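Local structure of Lmo1076 protein (Listeria monocytogenes serovar 1/2a, 3FI7) at residues Q31-I34 with N35-T39; N49-P52 with S53-I56; Q58-E62 with S63-R67; N164-A167 with S168-T172; M42-C45 with K46-L50. The protein hydrolyses peptidoglycan as the autolysin Auto, a GH73 N-acetylglucosaminidase linked to virulence, of which this chain is the catalytic domain. All coordinates share one frame; numbering follows the deposited sequence.

Interaction 1: residues Q31-I34 with N35-T39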
loop_
_atom_site.group_PDB
_atom_site.type_symbol
_atom_site.label_atom_id
_atom_site.label_comp_id
_atom_site.label_asym_id
_atom_site.label_seq_id
_atom_site.Cartn_x
_atom_site.Cartn_y
_atom_site.Cartn_z
ATOM N N GLN A 31 9.328 7.996 3.457
ATOM C CA GLN A 31 10.272 7.259 2.621
ATOM C C GLN A 31 10.696 5.980 3.338
ATOM O O GLN A 31 10.853 4.924 2.722
ATOM C CB GLN A 31 11.494 8.130 2.299
ATOM C CG GLN A 31 12.500 7.481 1.355
ATOM C CD GLN A 31 11.938 7.274 -0.043
ATOM O OE1 GLN A 31 11.488 8.219 -0.698
ATOM N NE2 GLN A 31 11.960 6.033 -0.505
ATOM N N THR A 32 10.852 6.077 4.653
ATOM C CA THR A 32 11.225 4.918 5.456
ATOM C C THR A 32 10.136 3.849 5.398
ATOM O O THR A 32 10.429 2.648 5.331
ATOM C CB THR A 32 11.502 5.322 6.903
ATOM O OG1 THR A 32 12.695 6.109 6.936
ATOM C CG2 THR A 32 11.660 4.091 7.812
ATOM N N PHE A 33 8.879 4.283 5.398
ATOM C CA PHE A 33 7.779 3.335 5.262
ATOM C C PHE A 33 7.840 2.618 3.911
ATOM O O PHE A 33 7.784 1.392 3.851
ATOM C CB PHE A 33 6.416 4.010 5.445
ATOM C CG PHE A 33 5.263 3.108 5.127
ATOM C CD1 PHE A 33 4.639 3.171 3.894
ATOM C CD2 PHE A 33 4.835 2.155 6.047
ATOM C CE1 PHE A 33 3.578 2.325 3.593
ATOM C CE2 PHE A 33 3.780 1.304 5.749
ATOM C CZ PHE A 33 3.151 1.391 4.522
ATOM N N ILE A 34 7.956 3.379 2.828
ATOM C CA ILE A 34 8.137 2.770 1.511
ATOM C C ILE A 34 9.327 1.799 1.503
ATOM O O ILE A 34 9.193 0.658 1.077
ATOM C CB ILE A 34 8.324 3.830 0.425
ATOM C CG1 ILE A 34 7.007 4.575 0.182
ATOM C CG2 ILE A 34 8.844 3.192 -0.860
ATOM C CD1 ILE A 34 7.194 5.995 -0.352
ATOM N N ASN A 35 10.480 2.249 1.999
ATOM C CA ASN A 35 11.677 1.409 2.011
ATOM C C ASN A 35 11.431 0.092 2.739
ATOM O O ASN A 35 11.998 -0.926 2.379
ATOM C CB ASN A 35 12.860 2.139 2.659
ATOM C CG ASN A 35 13.273 3.394 1.895
ATOM O OD1 ASN A 35 12.900 3.591 0.736
ATOM N ND2 ASN A 35 14.040 4.254 2.555
ATOM N N SER A 36 10.578 0.115 3.761
ATOM C CA SER A 36 10.351 -1.068 4.585
ATOM C C SER A 36 9.446 -2.123 3.946
ATOM O O SER A 36 9.449 -3.261 4.381
ATOM C CB SER A 36 9.771 -0.677 5.949
ATOM O OG SER A 36 8.386 -0.394 5.844
ATOM N N ILE A 37 8.672 -1.762 2.926
ATOM C CA ILE A 37 7.789 -2.749 2.298
ATOM C C ILE A 37 8.050 -3.008 0.809
ATOM O O ILE A 37 7.413 -3.874 0.210
ATOM C CB ILE A 37 6.309 -2.356 2.452
ATOM C CG1 ILE A 37 6.048 -0.983 1.810
ATOM C CG2 ILE A 37 5.888 -2.377 3.926
ATOM C CD1 ILE A 37 4.552 -0.759 1.471
ATOM N N SER A 38 8.972 -2.262 0.205
ATOM C CA SER A 38 9.143 -2.330 -1.246
ATOM C C SER A 38 9.641 -3.701 -1.702
ATOM O O SER A 38 9.210 -4.208 -2.735
ATOM C CB SER A 38 10.076 -1.217 -1.754
ATOM O OG SER A 38 11.399 -1.390 -1.259
ATOM N N THR A 39 10.547 -4.297 -0.933
ATOM C CA THR A 39 11.075 -5.618 -1.273
ATOM C C THR A 39 9.976 -6.682 -1.322
ATOM O O THR A 39 9.864 -7.433 -2.292
ATOM C CB THR A 39 12.139 -6.073 -0.270
ATOM O OG1 THR A 39 13.107 -5.035 -0.109
ATOM C CG2 THR A 39 12.831 -7.369 -0.759
#
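Q31-I34 and N35-T39 are successive turns of helix 29-47, and the helical bonding between them is uneven. N35 N donates to Q31 O at 2.8 Å with a nearly straight N-H. S36 N turns to T32 O. Past this point the i to i+4 bonds from I37 N and S38 N are weak, and I37 N lies 3.4 Å from F33 O. Its better bond is to I34 O, three residues back, at 3.1 Å. The phi of I37, -120°, departs from the helical value.

On one flank, the amide of Q31 meets that of N35. Q31 NE2 donates to N35 OD1 at 2.9 Å. The oxygen lies in the Q31 amide plane, while the two amide planes are turned 37° apart. The Q31 chain bends at chi2 (66°), which brings its amide beside N35, one turn further on. S36 OG bonds F33 O at 2.7 Å, a serine hydroxyl returning to the carbonyl three residues earlier, as is common in helices.

The buried flank is apolar. I37 CD1 touches the F33 ring obliquely, 3.9 Å from F33 CE1. This flank packs on helix 52-63, where F33 meets A60, I34 meets I56 and I37 meets A59.

Interaction 2: residues N49-P52 with S53-I56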
loop_
_atom_site.group_PDB
_atom_site.type_symbol
_atom_site.label_atom_id
_atom_site.label_comp_id
_atom_site.label_asym_id
_atom_site.label_seq_id
_atom_site.Cartn_x
_atom_site.Cartn_y
_atom_site.Cartn_z
ATOM N N ASN A 49 1.227 -11.203 -10.262
ATOM C CA ASN A 49 1.193 -10.325 -11.444
ATOM C C ASN A 49 0.400 -9.011 -11.282
ATOM O O ASN A 49 -0.552 -8.749 -12.015
ATOM C CB ASN A 49 0.745 -11.095 -12.698
ATOM C CG ASN A 49 1.229 -10.439 -13.991
ATOM O OD1 ASN A 49 2.304 -9.838 -14.029
ATOM N ND2 ASN A 49 0.430 -10.545 -15.050
ATOM N N LEU A 50 0.811 -8.195 -10.315
ATOM C CA LEU A 50 0.208 -6.891 -10.052
ATOM C C LEU A 50 1.294 -5.813 -10.106
ATOM O O LEU A 50 2.479 -6.137 -10.193
ATOM C CB LEU A 50 -0.426 -6.892 -8.666
ATOM C CG LEU A 50 -1.405 -8.020 -8.339
ATOM C CD1 LEU A 50 -1.827 -7.944 -6.876
ATOM C CD2 LEU A 50 -2.617 -7.938 -9.242
ATOM N N TYR A 51 0.906 -4.539 -10.055
ATOM C CA TYR A 51 1.898 -3.451 -9.959
ATOM C C TYR A 51 2.342 -3.211 -8.515
ATOM O O TYR A 51 1.522 -2.872 -7.656
ATOM C CB TYR A 51 1.347 -2.128 -10.510
ATOM C CG TYR A 51 1.279 -2.029 -12.013
ATOM C CD1 TYR A 51 2.404 -1.703 -12.753
ATOM C CD2 TYR A 51 0.075 -2.244 -12.695
ATOM C CE1 TYR A 51 2.347 -1.602 -14.138
ATOM C CE2 TYR A 51 0.005 -2.147 -14.073
ATOM C CZ TYR A 51 1.149 -1.831 -14.793
ATOM O OH TYR A 51 1.096 -1.729 -16.168
ATOM N N PRO A 52 3.646 -3.363 -8.245
ATOM C CA PRO A 52 4.203 -3.045 -6.924
ATOM C C PRO A 52 3.976 -1.573 -6.567
ATOM O O PRO A 52 3.779 -1.228 -5.398
ATOM C CB PRO A 52 5.709 -3.294 -7.100
ATOM C CG PRO A 52 5.837 -4.158 -8.276
ATOM C CD PRO A 52 4.664 -3.881 -9.175
ATOM N N SER A 53 4.013 -0.703 -7.569
ATOM C CA SER A 53 3.840 0.720 -7.312
ATOM C C SER A 53 2.445 0.970 -6.762
ATOM O O SER A 53 2.252 1.810 -5.893
ATOM C CB SER A 53 4.052 1.539 -8.584
ATOM O OG SER A 53 3.161 1.112 -9.596
ATOM N N VAL A 54 1.473 0.226 -7.271
ATOM C CA VAL A 54 0.094 0.406 -6.847
ATOM C C VAL A 54 -0.111 -0.179 -5.443
ATOM O O VAL A 54 -0.819 0.395 -4.612
ATOM C CB VAL A 54 -0.877 -0.218 -7.873
ATOM C CG1 VAL A 54 -2.305 -0.238 -7.341
ATOM C CG2 VAL A 54 -0.792 0.548 -9.195
ATOM N N MET A 55 0.535 -1.307 -5.172
ATOM C CA MET A 55 0.462 -1.915 -3.841
ATOM C C MET A 55 1.098 -1.040 -2.754
ATOM O O MET A 55 0.554 -0.890 -1.654
ATOM C CB MET A 55 1.126 -3.295 -3.834
ATOM C CG MET A 55 1.085 -3.962 -2.457
ATOM S SD MET A 55 1.909 -5.573 -2.377
ATOM C CE MET A 55 0.593 -6.652 -2.936
ATOM N N ILE A 56 2.261 -0.476 -3.061
ATOM C CA ILE A 56 2.961 0.357 -2.097
ATOM C C ILE A 56 2.150 1.626 -1.849
ATOM O O ILE A 56 1.995 2.049 -0.711
ATOM C CB ILE A 56 4.395 0.699 -2.572
ATOM C CG1 ILE A 56 5.253 -0.567 -2.622
ATOM C CG2 ILE A 56 5.027 1.736 -1.667
ATOM C CD1 ILE A 56 6.451 -0.466 -3.560
#
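Y51 holds the N-cap position of helix 52-63, yet the end of its side chain leads away from the helix it starts. Its carbonyl does the bonding inward. Y51 O takes M55 N at 3.1 Å with an N-H angle of 159°, and V54 N more weakly. P52 follows in the first turn, where its nitrogen has no hydrogen to give and none is needed. P52 O accepts I56 N at 2.9 Å.

The side chains meet near the backbone. Y51 CB lies 3.7 Å from V54 CG2 and 3.8 Å from S53 OG. V54 CG2 stands anti to its carbonyl carbon, beside the backbone N, which aims it back at Y51. The CG1-CD1 branch of I56 meets the oxygen end of the P52 carbonyl, with I56 CG1 3.2 Å from P52 O.

The polar ends go elsewhere. Y51 OH bonds the carbonyl of A146, and S53 OG bonds the carboxylate of D183, the C-terminal residue. P52 and M55 pack on C45 of helix 29-47, and V54 packs on helix 149-156.

All touching residues are buried. Both buried hydroxyls are satisfied by protein acceptors, which ties the helix start to A146 and D183.

Interaction 3: residues Q58-E62 with S63-R67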
loop_
_atom_site.group_PDB
_atom_site.type_symbol
_atom_site.label_atom_id
_atom_site.label_comp_id
_atom_site.label_asym_id
_atom_site.label_seq_id
_atom_site.Cartn_x
_atom_site.Cartn_y
_atom_site.Cartn_z
ATOM N N GLN A 58 -1.106 1.977 -2.208
ATOM C CA GLN A 58 -2.271 1.579 -1.424
ATOM C C GLN A 58 -1.915 1.394 0.039
ATOM O O GLN A 58 -2.650 1.845 0.918
ATOM C CB GLN A 58 -2.904 0.292 -1.961
ATOM C CG GLN A 58 -3.901 0.514 -3.064
ATOM C CD GLN A 58 -4.845 -0.661 -3.224
ATOM O OE1 GLN A 58 -4.439 -1.741 -3.651
ATOM N NE2 GLN A 58 -6.116 -0.456 -2.886
ATOM N N ALA A 59 -0.783 0.742 0.305
ATOM C CA ALA A 59 -0.393 0.486 1.688
ATOM C C ALA A 59 -0.168 1.786 2.437
ATOM O O ALA A 59 -0.573 1.903 3.586
ATOM C CB ALA A 59 0.836 -0.392 1.767
ATOM N N ALA A 60 0.463 2.761 1.782
ATOM C CA ALA A 60 0.757 4.038 2.428
ATOM C C ALA A 60 -0.530 4.797 2.702
ATOM O O ALA A 60 -0.690 5.417 3.751
ATOM C CB ALA A 60 1.690 4.888 1.568
ATOM N N LEU A 61 -1.445 4.732 1.746
ATOM C CA LEU A 61 -2.700 5.460 1.831
ATOM C C LEU A 61 -3.633 4.873 2.896
ATOM O O LEU A 61 -4.192 5.611 3.708
ATOM C CB LEU A 61 -3.379 5.464 0.459
ATOM C CG LEU A 61 -4.580 6.372 0.244
ATOM C CD1 LEU A 61 -4.195 7.834 0.461
ATOM C CD2 LEU A 61 -5.137 6.154 -1.153
ATOM N N GLU A 62 -3.780 3.547 2.903
ATOM C CA GLU A 62 -4.752 2.880 3.775
ATOM C C GLU A 62 -4.269 2.780 5.217
ATOM O O GLU A 62 -5.070 2.638 6.137
ATOM C CB GLU A 62 -5.086 1.480 3.250
ATOM C CG GLU A 62 -5.616 1.452 1.818
ATOM C CD GLU A 62 -6.976 2.099 1.690
ATOM O OE1 GLU A 62 -7.915 1.649 2.381
ATOM O OE2 GLU A 62 -7.111 3.052 0.894
ATOM N N SER A 63 -2.957 2.854 5.407
ATOM C CA SER A 63 -2.358 2.749 6.732
ATOM C C SER A 63 -1.816 4.080 7.306
ATOM O O SER A 63 -1.317 4.083 8.430
ATOM C CB SER A 63 -1.206 1.749 6.680
ATOM O OG SER A 63 -0.024 2.370 6.168
ATOM N N ASN A 64 -1.887 5.182 6.539
ATOM C CA ASN A 64 -1.243 6.482 6.899
ATOM C C ASN A 64 0.273 6.330 7.125
ATOM O O ASN A 64 0.792 6.615 8.208
ATOM C CB ASN A 64 -1.935 7.138 8.118
ATOM C CG ASN A 64 -1.320 8.497 8.522
ATOM O OD1 ASN A 64 -0.786 9.236 7.700
ATOM N ND2 ASN A 64 -1.425 8.823 9.805
ATOM N N TRP A 65 0.969 5.854 6.094
ATOM C CA TRP A 65 2.415 5.657 6.167
ATOM C C TRP A 65 2.773 4.752 7.333
ATOM O O TRP A 65 3.775 4.968 8.005
ATOM C CB TRP A 65 3.125 7.007 6.305
ATOM C CG TRP A 65 2.779 7.928 5.188
ATOM C CD1 TRP A 65 1.894 8.967 5.221
ATOM C CD2 TRP A 65 3.302 7.885 3.857
ATOM N NE1 TRP A 65 1.840 9.578 3.991
ATOM C CE2 TRP A 65 2.692 8.929 3.135
ATOM C CE3 TRP A 65 4.228 7.062 3.206
ATOM C CZ2 TRP A 65 2.983 9.181 1.792
ATOM C CZ3 TRP A 65 4.506 7.298 1.872
ATOM C CH2 TRP A 65 3.888 8.354 1.177
ATOM N N GLY A 66 1.923 3.759 7.586
ATOM C CA GLY A 66 2.152 2.792 8.642
ATOM C C GLY A 66 1.956 3.285 10.068
ATOM O O GLY A 66 2.472 2.673 11.000
ATOM N N ARG A 67 1.194 4.361 10.254
ATOM C CA ARG A 67 1.042 4.954 11.588
ATOM C C ARG A 67 -0.311 4.691 12.262
ATOM O O ARG A 67 -0.489 5.028 13.428
ATOM C CB ARG A 67 1.317 6.467 11.542
ATOM C CG ARG A 67 2.677 6.817 10.906
ATOM C CD ARG A 67 2.931 8.322 10.877
ATOM N NE ARG A 67 2.032 9.031 9.967
ATOM C CZ ARG A 67 1.965 10.357 9.864
ATOM N NH1 ARG A 67 2.745 11.139 10.618
ATOM N NH2 ARG A 67 1.118 10.905 9.001
#
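S63 bonds back to A59 twice, closing helix 52-63. S63 OG donates to A59 O at 2.7 Å and S63 N reaches the same oxygen at 3.1 Å. The two donors come from opposite faces of the carbonyl plane. OG sits between the backbone N and the carbonyl carbon (chi1 81°), from where it also accepts G66 N at 2.8 Å. This second bond makes an ST motif, and the hydroxyl is used as both donor and acceptor.

A60 O takes W65 N at 2.9 Å, straight and on a lone pair in the carbonyl plane. W65 then folds back so that the A60 methyl sits over one face of the indole. A60 CB is 3.9 Å from the six-membered ring centroid, a CH-pi contact. The other neighbours of the ring include Y177 and L173.

N64 to R67 is a type I' turn. R67 holds N64 side-on: R67 NH2 donates to N64 OD1 at 2.8 Å and R67 NE to N64 O at 3.2 Å. NE comes from above the carbonyl plane, and R67 N reaches N64 O from the other face. E62 OE2 and Q58 NE2 both bond the hydroxyl of Y166, and Q58 OE1 accepts from N123 ND2.

Thus one serine hydroxyl links the last helical turn to the turn after it. The guanidinium, gripping a side-chain and a main-chain oxygen of N64, probably restrains the rotation of the N64 side-chain amide and stiffens the turn.

Interaction 4: residues N164-A167 with S168-T172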
loop_
_atom_site.group_PDB
_atom_site.type_symbol
_atom_site.label_atom_id
_atom_site.label_comp_id
_atom_site.label_asym_id
_atom_site.label_seq_id
_atom_site.Cartn_x
_atom_site.Cartn_y
_atom_site.Cartn_z
ATOM N N ASN A 164 -14.242 9.246 -5.130
ATOM C CA ASN A 164 -14.090 9.584 -6.538
ATOM C C ASN A 164 -12.787 10.309 -6.857
ATOM O O ASN A 164 -12.599 10.791 -7.975
ATOM C CB ASN A 164 -15.303 10.363 -7.055
ATOM C CG ASN A 164 -15.397 11.745 -6.467
ATOM O OD1 ASN A 164 -14.798 12.030 -5.430
ATOM N ND2 ASN A 164 -16.148 12.619 -7.128
ATOM N N THR A 165 -11.885 10.379 -5.879
ATOM C CA THR A 165 -10.521 10.824 -6.163
ATOM C C THR A 165 -9.491 9.771 -5.762
ATOM O O THR A 165 -8.291 10.059 -5.700
ATOM C CB THR A 165 -10.176 12.170 -5.483
ATOM O OG1 THR A 165 -10.421 12.073 -4.077
ATOM C CG2 THR A 165 -11.015 13.305 -6.071
ATOM N N TYR A 166 -9.960 8.553 -5.501
ATOM C CA TYR A 166 -9.064 7.464 -5.106
ATOM C C TYR A 166 -7.895 7.299 -6.075
ATOM O O TYR A 166 -6.737 7.288 -5.659
ATOM C CB TYR A 166 -9.812 6.138 -4.966
ATOM C CG TYR A 166 -9.056 5.121 -4.140
ATOM C CD1 TYR A 166 -8.756 5.370 -2.805
ATOM C CD2 TYR A 166 -8.635 3.918 -4.690
ATOM C CE1 TYR A 166 -8.055 4.449 -2.046
ATOM C CE2 TYR A 166 -7.937 2.987 -3.934
ATOM C CZ TYR A 166 -7.650 3.256 -2.615
ATOM O OH TYR A 166 -6.956 2.328 -1.860
ATOM N N ALA A 167 -8.201 7.172 -7.363
ATOM C CA ALA A 167 -7.162 6.959 -8.372
ATOM C C ALA A 167 -6.157 8.098 -8.364
ATOM O O ALA A 167 -4.939 7.887 -8.430
ATOM C CB ALA A 167 -7.775 6.807 -9.754
ATOM N N SER A 168 -6.681 9.311 -8.283
ATOM C CA SER A 168 -5.849 10.502 -8.273
ATOM C C SER A 168 -4.883 10.514 -7.071
ATOM O O SER A 168 -3.723 10.890 -7.206
ATOM C CB SER A 168 -6.736 11.753 -8.289
ATOM O OG SER A 168 -6.016 12.880 -7.833
ATOM N N LYS A 169 -5.362 10.094 -5.902
ATOM C CA LYS A 169 -4.498 9.966 -4.729
ATOM C C LYS A 169 -3.381 8.946 -4.941
ATOM O O LYS A 169 -2.218 9.236 -4.662
ATOM C CB LYS A 169 -5.309 9.586 -3.494
ATOM C CG LYS A 169 -6.335 10.642 -3.120
ATOM C CD LYS A 169 -7.203 10.195 -1.961
ATOM C CE LYS A 169 -8.410 11.111 -1.824
ATOM N NZ LYS A 169 -9.324 10.656 -0.757
ATOM N N LEU A 170 -3.731 7.753 -5.427
ATOM C CA LEU A 170 -2.720 6.742 -5.705
ATOM C C LEU A 170 -1.702 7.260 -6.724
ATOM O O LEU A 170 -0.499 7.096 -6.536
ATOM C CB LEU A 170 -3.348 5.448 -6.224
ATOM C CG LEU A 170 -4.215 4.678 -5.239
ATOM C CD1 LEU A 170 -4.887 3.478 -5.930
ATOM C CD2 LEU A 170 -3.394 4.243 -4.040
ATOM N N ASN A 171 -2.191 7.877 -7.798
ATOM C CA ASN A 171 -1.302 8.435 -8.817
ATOM C C ASN A 171 -0.347 9.483 -8.253
ATOM O O ASN A 171 0.805 9.554 -8.659
ATOM C CB ASN A 171 -2.092 9.034 -9.978
ATOM C CG ASN A 171 -2.890 7.989 -10.745
ATOM O OD1 ASN A 171 -2.618 6.793 -10.654
ATOM N ND2 ASN A 171 -3.876 8.444 -11.514
ATOM N N THR A 172 -0.828 10.290 -7.314
ATOM C CA THR A 172 0.005 11.333 -6.738
ATOM C C THR A 172 1.111 10.726 -5.867
ATOM O O THR A 172 2.252 11.169 -5.920
ATOM C CB THR A 172 -0.827 12.352 -5.940
ATOM O OG1 THR A 172 -1.788 12.964 -6.808
ATOM C CG2 THR A 172 0.071 13.438 -5.335
#
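The Y166 ring and the L170 side chain meet at an angle on the inner side of helix 166-176. L170 CD1 is 3.7 Å from Y166 CE2 and approaches the ring obliquely, while L170 CG lies above one face, displaced to the rim. Y166 CG stands anti to the backbone N (chi1 -161°), which carries the ring forward alongside the next turn. The partners of its hydroxyl lie on helix 52-63.

T165 and K169 meet on the outer side. The lysine chain is extended beyond CG and runs back past the T165 carbonyl. K169 CG is 3.3 Å from T165 O, and K169 CE is 3.2 Å from T165 OG1. The ammonium continues to a salt bridge with D163. T165 holds the N-cap position, but its side chain makes no capping bond. T165 OG1 is bonded instead to a residue that adjoins the range 164-172.

N171 CG lies 3.1 Å from A167 O without bonding it through the amide; its OD1 bonds T153 of helix 149-156. T172 OG1 donates to S168 O at 2.9 Å, from the face opposite to T172 N.

Three regular i to i+4 bonds join the backbone: K169 N to T165 O, L170 N to Y166 O, and N171 N to A167 O at 2.8 Å. These are the first two turns of an amphipathic helix, packed on helices 52-63 and 149-156 in the mainly helical glucosaminidase domain of the lysozyme clan.

Interaction 5: residues M42-C45 with K46-L50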
loop_
_atom_site.group_PDB
_atom_site.type_symbol
_atom_site.label_atom_id
_atom_site.label_comp_id
_atom_site.label_asym_id
_atom_site.label_seq_id
_atom_site.Cartn_x
_atom_site.Cartn_y
_atom_site.Cartn_z
ATOM N N MET A 42 7.546 -6.085 -4.227
ATOM C CA MET A 42 8.059 -6.532 -5.522
ATOM C C MET A 42 7.901 -8.053 -5.668
ATOM O O MET A 42 7.477 -8.543 -6.714
ATOM C CB MET A 42 9.525 -6.100 -5.735
ATOM C CG MET A 42 9.704 -4.627 -6.112
ATOM S SD MET A 42 11.418 -4.119 -6.469
ATOM C CE MET A 42 12.148 -4.139 -4.824
ATOM N N ASP A 43 8.231 -8.791 -4.614
ATOM C CA ASP A 43 8.117 -10.247 -4.645
ATOM C C ASP A 43 6.672 -10.709 -4.802
ATOM O O ASP A 43 6.376 -11.534 -5.648
ATOM C CB ASP A 43 8.709 -10.862 -3.380
ATOM C CG ASP A 43 10.175 -10.544 -3.221
ATOM O OD1 ASP A 43 10.794 -10.137 -4.229
ATOM O OD2 ASP A 43 10.709 -10.701 -2.096
ATOM N N LEU A 44 5.776 -10.172 -3.985
ATOM C CA LEU A 44 4.388 -10.606 -4.016
ATOM C C LEU A 44 3.709 -10.206 -5.316
ATOM O O LEU A 44 2.910 -10.968 -5.860
ATOM C CB LEU A 44 3.616 -10.033 -2.836
ATOM C CG LEU A 44 4.030 -10.587 -1.483
ATOM C CD1 LEU A 44 3.558 -9.635 -0.388
ATOM C CD2 LEU A 44 3.486 -12.018 -1.293
ATOM N N CYS A 45 4.021 -9.014 -5.816
ATOM C CA CYS A 45 3.372 -8.535 -7.032
ATOM C C CYS A 45 3.839 -9.279 -8.277
ATOM O O CYS A 45 3.143 -9.301 -9.296
ATOM C CB CYS A 45 3.531 -7.025 -7.194
ATOM S SG CYS A 45 2.480 -6.105 -6.050
ATOM N N LYS A 46 5.014 -9.890 -8.187
ATOM C CA LYS A 46 5.498 -10.751 -9.255
ATOM C C LYS A 46 4.730 -12.070 -9.205
ATOM O O LYS A 46 4.237 -12.554 -10.216
ATOM C CB LYS A 46 6.997 -11.003 -9.106
ATOM C CG LYS A 46 7.616 -11.707 -10.294
ATOM C CD LYS A 46 9.010 -12.223 -9.978
ATOM C CE LYS A 46 9.557 -13.079 -11.117
ATOM N NZ LYS A 46 10.813 -13.780 -10.726
ATOM N N LYS A 47 4.611 -12.634 -8.011
ATOM C CA LYS A 47 3.874 -13.878 -7.821
ATOM C C LYS A 47 2.394 -13.768 -8.233
ATOM O O LYS A 47 1.828 -14.712 -8.771
ATOM C CB LYS A 47 3.998 -14.320 -6.365
ATOM C CG LYS A 47 3.149 -15.505 -5.980
ATOM C CD LYS A 47 3.392 -15.852 -4.523
ATOM C CE LYS A 47 2.436 -16.917 -4.034
ATOM N NZ LYS A 47 2.662 -17.189 -2.585
ATOM N N TYR A 48 1.779 -12.613 -7.989
ATOM C CA TYR A 48 0.368 -12.405 -8.319
ATOM C C TYR A 48 0.147 -11.507 -9.541
ATOM O O TYR A 48 -0.983 -11.105 -9.817
ATOM C CB TYR A 48 -0.383 -11.824 -7.118
ATOM C CG TYR A 48 -0.453 -12.760 -5.937
ATOM C CD1 TYR A 48 -1.507 -13.654 -5.796
ATOM C CD2 TYR A 48 0.538 -12.758 -4.969
ATOM C CE1 TYR A 48 -1.573 -14.514 -4.720
ATOM C CE2 TYR A 48 0.484 -13.617 -3.892
ATOM C CZ TYR A 48 -0.574 -14.493 -3.769
ATOM O OH TYR A 48 -0.631 -15.350 -2.691
ATOM N N ASN A 49 1.227 -11.203 -10.262
ATOM C CA ASN A 49 1.193 -10.325 -11.444
ATOM C C ASN A 49 0.400 -9.011 -11.282
ATOM O O ASN A 49 -0.552 -8.749 -12.015
ATOM C CB ASN A 49 0.745 -11.095 -12.698
ATOM C CG ASN A 49 1.229 -10.439 -13.991
ATOM O OD1 ASN A 49 2.304 -9.838 -14.029
ATOM N ND2 ASN A 49 0.430 -10.545 -15.050
ATOM N N LEU A 50 0.811 -8.195 -10.315
ATOM C CA LEU A 50 0.208 -6.891 -10.052
ATOM C C LEU A 50 1.294 -5.813 -10.106
ATOM O O LEU A 50 2.479 -6.137 -10.193
ATOM C CB LEU A 50 -0.426 -6.892 -8.666
ATOM C CG LEU A 50 -1.405 -8.020 -8.339
ATOM C CD1 LEU A 50 -1.827 -7.944 -6.876
ATOM C CD2 LEU A 50 -2.617 -7.938 -9.242
#
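M42-C45 runs into K46-L50 as the last turn of helix 29-47, with K47 N on D43 O at 3.1 Å and Y48 N on L44 O at 2.9 Å. K46 N bonds M42 O and, weakly, D43 O.

The Y48 ring comes edge-on to the L44 carbonyl: Y48 CD2 is 3.1 Å from L44 O, which lies near the ring plane. With Y48 CG anti to its carbonyl carbon (chi1 -65°), the ring lies across the end of the helix. L44 CD2 touches Y48 CE2 more loosely, at 4.3 Å. The Y48 hydroxyl bonds E121 of helix 116-129. That glutamate, outside both segments, also takes the ammonium of K47.

The helix stops in a Schellman motif. N49 has positive phi and is the C-prime residue. L50 N crosses to C45 O at 2.8 Å, in the carbonyl plane on a lone pair, while the bond from N49 N to K46 O is weak.

C45 is buried beside L50. C45 SG is 4.0 Å from L50 CB, and C45 CB is 3.3 Å from L50 O.

Helix 52-63 joins most of the contacts. Its start is interaction 2 and its end interaction 3, with centres about 14 Å apart. Helix 29-47 lies against it. Interaction 1 packs on its end, with F33 CE1 3.5 Å from A60 CA, and reaches interaction 2 where I34 CG1 is 3.9 Å from I56 CG2. Interactions 5 and 2 share N49 and L50, and C45 SG is 3.6 Å from P52 CA. Interaction 4 joins interaction 3 through Y166 OH, hydrogen-bonded to E62 OE2 at 2.9 Å. Interactions 4 and 5 are about 22 Å apart between centres. All belong to the helical body of the catalytic domain.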